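Local atomic coordinates of class II aldolase/adducin domain protein (PDB entry 3OCR), a protein that is of unconfirmed function but belongs to the class II aldolase family and has been tentatively linked with actin filament binding. Residues Leu38-Arg43 with Arg255-Leu260; Ala45-Trp50 with Ile261-Arg266; Leu122-His127 with Glu200-Gln205. All coordinates share one frame; numbering follows the deposited sequence.

How the interactions relate
Interactions 1 and 2 are successive parts of one interface between helix 29-47 and helix 251-265, with centres about 7 Å apart; Arg43 and Leu264 pack between them. Along the chain their segments alternate, the earlier helix giving 38-43 and 45-50 and the last helix 255-260 and 261-266, so the last helix of the chain is joined to an early one. Interaction 3 lies inside the loop they close, joining strand 124-128 to helix 199-219, its centre about 11 Å from that of interaction 1 and 16 Å from that of interaction 2. Ala41 touches Ile203, continuing the packing from strand 124-128 through helix 199-219 to helix 29-47.

Interaction 1 of 3, residues Leu38-Arg43 with Arg255-Leu260; sequences LAAAYR and RHWNAL
A helix-helix contact in the buried interior brings Trp257, on helix 251-265, against Ala40 and Ala41 of helix 29-47. It illustrates how a single large aromatic residue can bridge two helices whose backbones remain well separated: the nearest CA atoms, those of Ala40 and Leu260, are 8.9 Å apart. The indole spans this gap with its six-membered ring leading. With CG anti to the backbone N of Trp257 (chi1 172°), the side chain extends across from its own helix, and its outer carbons arrive at the two alanines. Trp257 CZ2 lies 4.0 Å from Ala40 CB, and Trp257 CH2 is 4.1 Å from that same methyl. The approach to the ring is oblique. Trp257 CH2 also comes within 4.2 Å of Ala41 N, so the indole rests partly on the backbone of the alanine helix, and the methyl of Ala41 adds a looser contact, CB to CH2 4.5 Å. The interaction is wholly by van der Waals packing, and it buries 99 Å² between the segments, summed over both. Small residues on one helix thus receive the bulky one on the other. Next to Trp257, His256 hydrogen-bonds to His207 and, at the interface between subunits, to Tyr55 of the second subunit. Lys37 and Leu44 of helix 29-47 also touch the indole, while helix 199-219 lies beside both helices, Glu200 meeting Trp257 and Val199 and Ile203 meeting Ala41.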
loop_
_atom_site.group_PDB
_atom_site.type_symbol
_atom_site.label_atom_id
_atom_site.label_comp_id
_atom_site.label_asym_id
_atom_site.label_seq_id
_atom_site.Cartn_x
_atom_site.Cartn_y
_atom_site.Cartn_z
ATOM N N LEU A 38 -12.090 18.692 -17.006
ATOM C CA LEU A 38 -10.696 18.227 -17.182
ATOM C C LEU A 38 -9.856 18.493 -15.923
ATOM O O LEU A 38 -9.065 17.641 -15.535
ATOM C CB LEU A 38 -10.034 18.854 -18.433
ATOM C CG LEU A 38 -8.645 18.352 -18.783
ATOM C CD1 LEU A 38 -8.694 16.860 -19.157
ATOM C CD2 LEU A 38 -8.021 19.182 -19.929
ATOM N N ALA A 39 -10.067 19.645 -15.259
ATOM C CA ALA A 39 -9.387 19.908 -13.996
ATOM C C ALA A 39 -9.762 18.901 -12.899
ATOM O O ALA A 39 -8.888 18.424 -12.154
ATOM C CB ALA A 39 -9.642 21.405 -13.490
ATOM N N ALA A 40 -11.050 18.554 -12.819
ATOM C CA ALA A 40 -11.511 17.534 -11.895
ATOM C C ALA A 40 -10.847 16.213 -12.217
ATOM O O ALA A 40 -10.489 15.467 -11.308
ATOM C CB ALA A 40 -13.014 17.379 -11.977
ATOM N N ALA A 41 -10.680 15.922 -13.501
ATOM C CA ALA A 41 -10.041 14.650 -13.911
ATOM C C ALA A 41 -8.577 14.603 -13.435
ATOM O O ALA A 41 -8.139 13.596 -12.870
ATOM C CB ALA A 41 -10.129 14.476 -15.377
ATOM N N TYR A 42 -7.846 15.712 -13.597
ATOM C CA TYR A 42 -6.481 15.811 -13.052
ATOM C C TYR A 42 -6.390 15.596 -11.534
ATOM O O TYR A 42 -5.585 14.792 -11.080
ATOM C CB TYR A 42 -5.827 17.137 -13.446
ATOM C CG TYR A 42 -5.228 17.178 -14.833
ATOM C CD1 TYR A 42 -3.934 16.685 -15.057
ATOM C CD2 TYR A 42 -5.936 17.749 -15.924
ATOM C CE1 TYR A 42 -3.344 16.754 -16.295
ATOM C CE2 TYR A 42 -5.350 17.824 -17.182
ATOM C CZ TYR A 42 -4.054 17.301 -17.360
ATOM O OH TYR A 42 -3.433 17.338 -18.568
ATOM N N ARG A 43 -7.193 16.330 -10.759
ATOM C CA ARG A 43 -7.286 16.146 -9.317
ATOM C C ARG A 43 -7.756 14.785 -8.829
ATOM O O ARG A 43 -7.318 14.325 -7.772
ATOM C CB ARG A 43 -8.226 17.209 -8.711
ATOM C CG ARG A 43 -7.831 18.617 -9.083
ATOM C CD ARG A 43 -6.762 19.151 -8.150
ATOM N NE ARG A 43 -6.595 20.591 -8.312
ATOM C CZ ARG A 43 -6.655 21.486 -7.331
ATOM N NH1 ARG A 43 -6.845 21.118 -6.074
ATOM N NH2 ARG A 43 -6.480 22.759 -7.617
ATOM N N ARG A 255 -23.484 8.791 -13.630
ATOM C CA ARG A 255 -23.591 8.359 -12.234
ATOM C C ARG A 255 -22.207 8.138 -11.596
ATOM O O ARG A 255 -21.939 8.594 -10.479
ATOM C CB ARG A 255 -24.442 7.084 -12.160
ATOM C CG ARG A 255 -24.749 6.577 -10.770
ATOM C CD ARG A 255 -25.626 5.313 -10.799
ATOM N NE ARG A 255 -26.881 5.570 -11.493
ATOM C CZ ARG A 255 -27.196 5.058 -12.680
ATOM N NH1 ARG A 255 -26.375 4.210 -13.295
ATOM N NH2 ARG A 255 -28.355 5.369 -13.238
ATOM N N HIS A 256 -21.351 7.405 -12.310
ATOM C CA HIS A 256 -19.981 7.129 -11.888
ATOM C C HIS A 256 -19.223 8.436 -11.691
ATOM O O HIS A 256 -18.513 8.604 -10.708
ATOM C CB HIS A 256 -19.295 6.278 -12.969
ATOM C CG HIS A 256 -17.920 5.813 -12.620
ATOM N ND1 HIS A 256 -17.629 4.493 -12.343
ATOM C CD2 HIS A 256 -16.738 6.473 -12.573
ATOM C CE1 HIS A 256 -16.335 4.369 -12.103
ATOM N NE2 HIS A 256 -15.769 5.554 -12.245
ATOM N N TRP A 257 -19.368 9.349 -12.641
ATOM C CA TRP A 257 -18.643 10.606 -12.615
ATOM C C TRP A 257 -19.127 11.488 -11.456
ATOM O O TRP A 257 -18.309 12.113 -10.770
ATOM C CB TRP A 257 -18.838 11.361 -13.926
ATOM C CG TRP A 257 -18.280 12.765 -13.903
ATOM C CD1 TRP A 257 -18.968 13.944 -13.693
ATOM C CD2 TRP A 257 -16.909 13.128 -14.120
ATOM N NE1 TRP A 257 -18.093 15.011 -13.775
ATOM C CE2 TRP A 257 -16.827 14.535 -14.017
ATOM C CE3 TRP A 257 -15.745 12.394 -14.377
ATOM C CZ2 TRP A 257 -15.614 15.232 -14.180
ATOM C CZ3 TRP A 257 -14.537 13.075 -14.528
ATOM C CH2 TRP A 257 -14.483 14.483 -14.428
ATOM N N ASN A 258 -20.439 11.549 -11.260
ATOM C CA ASN A 258 -21.030 12.442 -10.231
ATOM C C ASN A 258 -20.578 12.061 -8.812
ATOM O O ASN A 258 -20.481 12.920 -7.927
ATOM C CB ASN A 258 -22.561 12.400 -10.290
ATOM C CG ASN A 258 -23.133 13.113 -11.501
ATOM O OD1 ASN A 258 -22.446 13.869 -12.183
ATOM N ND2 ASN A 258 -24.414 12.896 -11.755
ATOM N N ALA A 259 -20.344 10.771 -8.595
ATOM C CA ALA A 259 -19.832 10.272 -7.311
ATOM C C ALA A 259 -18.356 10.632 -7.150
ATOM O O ALA A 259 -17.940 11.069 -6.087
ATOM C CB ALA A 259 -20.043 8.753 -7.166
ATOM N N LEU A 260 -17.568 10.454 -8.200
ATOM C CA LEU A 260 -16.174 10.924 -8.188
ATOM C C LEU A 260 -16.100 12.406 -7.807
ATOM O O LEU A 260 -15.277 12.788 -6.981
ATOM C CB LEU A 260 -15.493 10.681 -9.531
ATOM C CG LEU A 260 -15.180 9.205 -9.822
ATOM C CD1 LEU A 260 -14.479 9.052 -11.164
ATOM C CD2 LEU A 260 -14.335 8.543 -8.730
#

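Interaction 2 of 3, residues Ala45-Trp50 with Ile261-Arg266; sequences AALKRW and IRELER
Lys48 and Glu263 form a salt bridge between helix 251-265, which carries the glutamate, and the residue just beyond helix 29-47. The two side chains approach from opposite directions. Lys48 NZ is 3.3 Å from Glu263 OE1, which it meets on the syn side, 16° out of the carboxylate plane; a weak second bond of equal length runs from Lys48 NZ to Glu263 OE2. The ammonium group is therefore shared by both oxygens. Glu263 reaches it with an extended chain, whereas Lys48 bends at chi2 (-57°) and only then straightens towards its partner. The lysine's positive charge would probably favour the carboxylate form of Glu263.

Van der Waals contact accompanies the charge pair. Leu47, with CG anti to its backbone N (chi1 -175°), sends CD2 to 3.7 Å from Glu263 OE2, laying a methyl beside the carboxylate. Lower down the lysine, Lys48 CB sits 3.4 Å above one face of the Trp50 ring, offset toward the rim.

Helix 251-265 also faces the second subunit: Arg262 makes a salt bridge to Glu80 of that subunit, and Glu263 packs on Leu77 there.

Backbone bonding explains the turn of the chain beneath the lysine. Arg49 has positive phi, and Trp50 N and Arg49 N bond back to Ala45 O and Ala46 O. These features define a Schellman motif, the classic C-terminal cap of an alpha-helix, here closing helix 29-47.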
loop_
_atom_site.group_PDB
_atom_site.type_symbol
_atom_site.label_atom_id
_atom_site.label_comp_id
_atom_site.label_asym_id
_atom_site.label_seq_id
_atom_site.Cartn_x
_atom_site.Cartn_y
_atom_site.Cartn_z
ATOM N N ALA A 45 -7.220 11.989 -10.445
ATOM C CA ALA A 45 -6.090 11.089 -10.749
ATOM C C ALA A 45 -5.046 11.219 -9.639
ATOM O O ALA A 45 -4.402 10.239 -9.260
ATOM C CB ALA A 45 -5.473 11.433 -12.111
ATOM N N ALA A 46 -4.913 12.439 -9.112
ATOM C CA ALA A 46 -4.017 12.706 -8.005
ATOM C C ALA A 46 -4.550 12.036 -6.752
ATOM O O ALA A 46 -3.810 11.331 -6.074
ATOM C CB ALA A 46 -3.827 14.229 -7.803
ATOM N N LEU A 47 -5.837 12.233 -6.465
ATOM C CA LEU A 47 -6.494 11.568 -5.328
ATOM C C LEU A 47 -6.361 10.044 -5.405
ATOM O O LEU A 47 -6.043 9.407 -4.414
ATOM C CB LEU A 47 -7.965 11.964 -5.260
ATOM C CG LEU A 47 -8.829 11.492 -4.102
ATOM C CD1 LEU A 47 -8.421 12.203 -2.799
ATOM C CD2 LEU A 47 -10.302 11.746 -4.414
ATOM N N LYS A 48 -6.606 9.473 -6.580
ATOM C CA LYS A 48 -6.520 8.026 -6.783
ATOM C C LYS A 48 -5.099 7.543 -7.035
ATOM O O LYS A 48 -4.891 6.357 -7.294
ATOM C CB LYS A 48 -7.397 7.585 -7.965
ATOM C CG LYS A 48 -8.872 7.941 -7.859
ATOM C CD LYS A 48 -9.485 7.383 -6.607
ATOM C CE LYS A 48 -10.986 7.574 -6.594
ATOM N NZ LYS A 48 -11.580 6.926 -5.399
ATOM N N ARG A 49 -4.135 8.465 -6.983
ATOM C CA ARG A 49 -2.715 8.147 -7.158
ATOM C C ARG A 49 -2.394 7.524 -8.529
ATOM O O ARG A 49 -1.642 6.550 -8.612
ATOM C CB ARG A 49 -2.206 7.242 -6.006
ATOM C CG ARG A 49 -2.272 7.880 -4.626
ATOM C CD ARG A 49 -1.814 6.908 -3.541
ATOM N NE ARG A 49 -1.468 7.601 -2.294
ATOM C CZ ARG A 49 -2.293 7.765 -1.256
ATOM N NH1 ARG A 49 -3.534 7.280 -1.291
ATOM N NH2 ARG A 49 -1.872 8.411 -0.172
ATOM N N TRP A 50 -2.961 8.079 -9.602
ATOM C CA TRP A 50 -2.647 7.601 -10.950
ATOM C C TRP A 50 -1.544 8.444 -11.596
ATOM O O TRP A 50 -1.494 8.561 -12.810
ATOM C CB TRP A 50 -3.885 7.606 -11.865
ATOM C CG TRP A 50 -5.071 6.801 -11.384
ATOM C CD1 TRP A 50 -5.046 5.692 -10.592
ATOM C CD2 TRP A 50 -6.448 7.042 -11.695
ATOM N NE1 TRP A 50 -6.324 5.227 -10.381
ATOM C CE2 TRP A 50 -7.206 6.036 -11.045
ATOM C CE3 TRP A 50 -7.117 8.009 -12.456
ATOM C CZ2 TRP A 50 -8.607 5.975 -11.124
ATOM C CZ3 TRP A 50 -8.509 7.955 -12.536
ATOM C CH2 TRP A 50 -9.240 6.939 -11.873
ATOM N N ILE A 261 -16.963 13.222 -8.408
ATOM C CA ILE A 261 -17.043 14.678 -8.098
ATOM C C ILE A 261 -17.398 14.964 -6.643
ATOM O O ILE A 261 -16.743 15.788 -6.007
ATOM C CB ILE A 261 -18.021 15.428 -9.042
ATOM C CG1 ILE A 261 -17.499 15.428 -10.483
ATOM C CG2 ILE A 261 -18.310 16.885 -8.556
ATOM C CD1 ILE A 261 -16.131 16.057 -10.661
ATOM N N ARG A 262 -18.440 14.318 -6.122
ATOM C CA ARG A 262 -18.800 14.463 -4.707
ATOM C C ARG A 262 -17.609 14.093 -3.809
ATOM O O ARG A 262 -17.346 14.781 -2.837
ATOM C CB ARG A 262 -20.049 13.634 -4.311
ATOM C CG ARG A 262 -21.361 14.043 -4.980
ATOM C CD ARG A 262 -22.619 13.440 -4.279
ATOM N NE ARG A 262 -22.540 11.986 -4.159
ATOM C CZ ARG A 262 -22.819 11.104 -5.128
ATOM N NH1 ARG A 262 -23.266 11.493 -6.326
ATOM N NH2 ARG A 262 -22.669 9.806 -4.887
ATOM N N GLU A 263 -16.903 13.005 -4.139
ATOM C CA GLU A 263 -15.730 12.585 -3.368
ATOM C C GLU A 263 -14.610 13.611 -3.439
ATOM O O GLU A 263 -14.027 13.981 -2.412
ATOM C CB GLU A 263 -15.191 11.239 -3.863
ATOM C CG GLU A 263 -14.205 10.610 -2.879
ATOM C CD GLU A 263 -13.529 9.368 -3.430
ATOM O OE1 GLU A 263 -14.103 8.707 -4.331
ATOM O OE2 GLU A 263 -12.416 9.060 -2.956
ATOM N N LEU A 264 -14.308 14.058 -4.660
ATOM C CA LEU A 264 -13.332 15.115 -4.877
ATOM C C LEU A 264 -13.637 16.376 -4.047
ATOM O O LEU A 264 -12.767 16.856 -3.341
ATOM C CB LEU A 264 -13.207 15.450 -6.377
ATOM C CG LEU A 264 -12.242 16.587 -6.767
ATOM C CD1 LEU A 264 -10.819 16.329 -6.269
ATOM C CD2 LEU A 264 -12.249 16.826 -8.250
ATOM N N GLU A 265 -14.871 16.873 -4.119
ATOM C CA GLU A 265 -15.298 18.111 -3.439
ATOM C C GLU A 265 -15.095 18.061 -1.922
ATOM O O GLU A 265 -15.010 19.103 -1.252
ATOM C CB GLU A 265 -16.780 18.368 -3.721
ATOM C CG GLU A 265 -17.142 18.420 -5.201
ATOM C CD GLU A 265 -17.527 19.799 -5.670
ATOM O OE1 GLU A 265 -18.116 20.543 -4.867
ATOM O OE2 GLU A 265 -17.250 20.143 -6.840
ATOM N N ARG A 266 -15.055 16.835 -1.396
ATOM C CA ARG A 266 -14.702 16.541 -0.013
ATOM C C ARG A 266 -13.320 17.096 0.348
ATOM O O ARG A 266 -13.056 17.370 1.513
ATOM C CB ARG A 266 -14.726 15.028 0.190
ATOM C CG ARG A 266 -15.283 14.559 1.506
ATOM C CD ARG A 266 -15.764 13.116 1.404
ATOM N NE ARG A 266 -17.002 13.027 0.630
ATOM C CZ ARG A 266 -17.510 11.905 0.132
ATOM N NH1 ARG A 266 -16.886 10.745 0.310
ATOM N NH2 ARG A 266 -18.643 11.949 -0.559
#

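Interaction 3 of 3, residues Leu122-His127 with Glu200-Gln205; sequences LQAVLH and EHAIQQ
Ala124 and Ala202 meet methyl to methyl, CB to CB 4.0 Å, and this pairing of small residues lets a strand and a helix come unusually close. The axes of strand 124-127 and helix 200-205 approach to 8.0 Å, shorter than is common where helices pack on sheets, and their directions differ by 28°. The CA atoms of the two alanines are only 6.3 Å apart.

Two residues further along the strand, Leu126 takes over the contact. Its CG is anti to the carbonyl carbon (chi1 -48°), which carries the CD1 branch to the helix. There the branch touches three groups: Ala202 CB at 3.7 Å from Leu126 CD1, the backbone oxygen Ala202 O at 3.5 Å from the same methyl, and Ile203 CD1, also 3.5 Å from Leu126 CD1. The leucine is thus held against the helix backbone as well as its side chains. Leu126 CG adds to the fit, 3.8 Å from Ala202 CB.

Such layering of helix on sheet is central to the class II aldolase/adducin fold. Strand 124-128 lies between strands 58-61 and 191-196 in the mixed sheet, and helix 199-219 follows the latter strand in the chain. Val125, pointing away from this helix, meets helix 110-118 instead.

Strand pairing is irregular where the contact begins. Gln123 and Ala124 both face Gly196, forming a classic beta bulge at the start of strand 124-128. Helix 199-219 is fastened to its surroundings by further polar bonds: Gln205, one turn beyond His201, hydrogen-bonds through OE1 to Arg156 and through NE2 to Ser183.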
loop_
_atom_site.group_PDB
_atom_site.type_symbol
_atom_site.label_atom_id
_atom_site.label_comp_id
_atom_site.label_asym_id
_atom_site.label_seq_id
_atom_site.Cartn_x
_atom_site.Cartn_y
_atom_site.Cartn_z
ATOM N N LEU A 122 -13.317 11.223 -30.305
ATOM C CA LEU A 122 -12.741 11.200 -28.960
ATOM C C LEU A 122 -12.502 12.630 -28.483
ATOM O O LEU A 122 -11.626 13.331 -28.992
ATOM C CB LEU A 122 -11.490 10.330 -28.887
ATOM C CG LEU A 122 -11.671 8.863 -29.328
ATOM C CD1 LEU A 122 -10.322 8.151 -29.337
ATOM C CD2 LEU A 122 -12.700 8.078 -28.451
ATOM N N GLN A 123 -13.332 13.071 -27.544
ATOM C CA GLN A 123 -13.254 14.417 -27.006
ATOM C C GLN A 123 -12.248 14.490 -25.842
ATOM O O GLN A 123 -11.936 15.583 -25.345
ATOM C CB GLN A 123 -14.620 14.864 -26.519
ATOM C CG GLN A 123 -15.730 14.856 -27.616
ATOM C CD GLN A 123 -15.445 15.806 -28.743
ATOM O OE1 GLN A 123 -15.278 15.377 -29.890
ATOM N NE2 GLN A 123 -15.359 17.107 -28.438
ATOM N N ALA A 124 -11.750 13.337 -25.401
ATOM C CA ALA A 124 -10.783 13.318 -24.295
ATOM C C ALA A 124 -9.840 12.164 -24.461
ATOM O O ALA A 124 -10.270 11.088 -24.868
ATOM C CB ALA A 124 -11.476 13.237 -22.958
ATOM N N VAL A 125 -8.558 12.406 -24.164
ATOM C CA VAL A 125 -7.531 11.360 -24.260
ATOM C C VAL A 125 -6.682 11.404 -22.991
ATOM O O VAL A 125 -6.065 12.435 -22.676
ATOM C CB VAL A 125 -6.640 11.507 -25.521
ATOM C CG1 VAL A 125 -5.543 10.395 -25.569
ATOM C CG2 VAL A 125 -7.503 11.478 -26.809
ATOM N N LEU A 126 -6.674 10.292 -22.268
ATOM C CA LEU A 126 -5.945 10.156 -21.014
ATOM C C LEU A 126 -4.796 9.196 -21.124
ATOM O O LEU A 126 -4.939 8.088 -21.649
ATOM C CB LEU A 126 -6.890 9.646 -19.936
ATOM C CG LEU A 126 -8.253 10.351 -19.801
ATOM C CD1 LEU A 126 -9.098 9.693 -18.716
ATOM C CD2 LEU A 126 -8.129 11.844 -19.557
ATOM N N HIS A 127 -3.649 9.575 -20.580
ATOM C CA HIS A 127 -2.548 8.644 -20.579
ATOM C C HIS A 127 -1.946 8.559 -19.181
ATOM O O HIS A 127 -1.698 9.592 -18.570
ATOM C CB HIS A 127 -1.494 9.072 -21.609
ATOM C CG HIS A 127 -0.216 8.318 -21.482
ATOM N ND1 HIS A 127 -0.160 6.940 -21.533
ATOM C CD2 HIS A 127 1.050 8.743 -21.261
ATOM C CE1 HIS A 127 1.091 6.551 -21.373
ATOM N NE2 HIS A 127 1.845 7.624 -21.209
ATOM N N GLU A 200 -15.784 12.512 -18.860
ATOM C CA GLU A 200 -16.447 11.564 -17.954
ATOM C C GLU A 200 -16.311 10.125 -18.477
ATOM O O GLU A 200 -15.981 9.202 -17.730
ATOM C CB GLU A 200 -17.914 11.916 -17.779
ATOM C CG GLU A 200 -18.183 13.375 -17.310
ATOM C CD GLU A 200 -18.497 14.335 -18.451
ATOM O OE1 GLU A 200 -17.627 14.576 -19.314
ATOM O OE2 GLU A 200 -19.618 14.877 -18.462
ATOM N N HIS A 201 -16.587 9.948 -19.758
ATOM C CA HIS A 201 -16.481 8.618 -20.370
ATOM C C HIS A 201 -15.035 8.064 -20.316
ATOM O O HIS A 201 -14.820 6.885 -19.973
ATOM C CB HIS A 201 -17.028 8.680 -21.808
ATOM C CG HIS A 201 -16.908 7.385 -22.555
ATOM N ND1 HIS A 201 -16.689 7.332 -23.915
ATOM C CD2 HIS A 201 -16.962 6.099 -22.130
ATOM C CE1 HIS A 201 -16.614 6.063 -24.298
ATOM N NE2 HIS A 201 -16.768 5.296 -23.229
ATOM N N ALA A 202 -14.057 8.907 -20.672
ATOM C CA ALA A 202 -12.645 8.546 -20.637
ATOM C C ALA A 202 -12.199 8.168 -19.229
ATOM O O ALA A 202 -11.487 7.189 -19.030
ATOM C CB ALA A 202 -11.760 9.694 -21.222
ATOM N N ILE A 203 -12.634 8.952 -18.251
ATOM C CA ILE A 203 -12.265 8.700 -16.883
ATOM C C ILE A 203 -12.897 7.417 -16.342
ATOM O O ILE A 203 -12.263 6.718 -15.533
ATOM C CB ILE A 203 -12.663 9.920 -15.977
ATOM C CG1 ILE A 203 -11.612 11.029 -16.098
ATOM C CG2 ILE A 203 -12.827 9.475 -14.544
ATOM C CD1 ILE A 203 -10.195 10.719 -15.512
ATOM N N GLN A 204 -14.136 7.102 -16.763
ATOM C CA GLN A 204 -14.776 5.887 -16.281
ATOM C C GLN A 204 -13.992 4.690 -16.796
ATOM O O GLN A 204 -13.710 3.778 -16.041
ATOM C CB GLN A 204 -16.242 5.740 -16.730
ATOM C CG GLN A 204 -16.922 4.466 -16.123
ATOM C CD GLN A 204 -18.406 4.323 -16.431
ATOM O OE1 GLN A 204 -18.898 4.810 -17.439
ATOM N NE2 GLN A 204 -19.126 3.635 -15.553
ATOM N N GLN A 205 -13.635 4.712 -18.078
ATOM C CA GLN A 205 -12.850 3.622 -18.662
ATOM C C GLN A 205 -11.477 3.492 -17.989
ATOM O O GLN A 205 -10.998 2.379 -17.757
ATOM C CB GLN A 205 -12.669 3.857 -20.159
ATOM C CG GLN A 205 -13.979 3.922 -20.968
ATOM C CD GLN A 205 -13.740 3.520 -22.400
ATOM O OE1 GLN A 205 -13.975 2.371 -22.775
ATOM N NE2 GLN A 205 -13.260 4.454 -23.209
#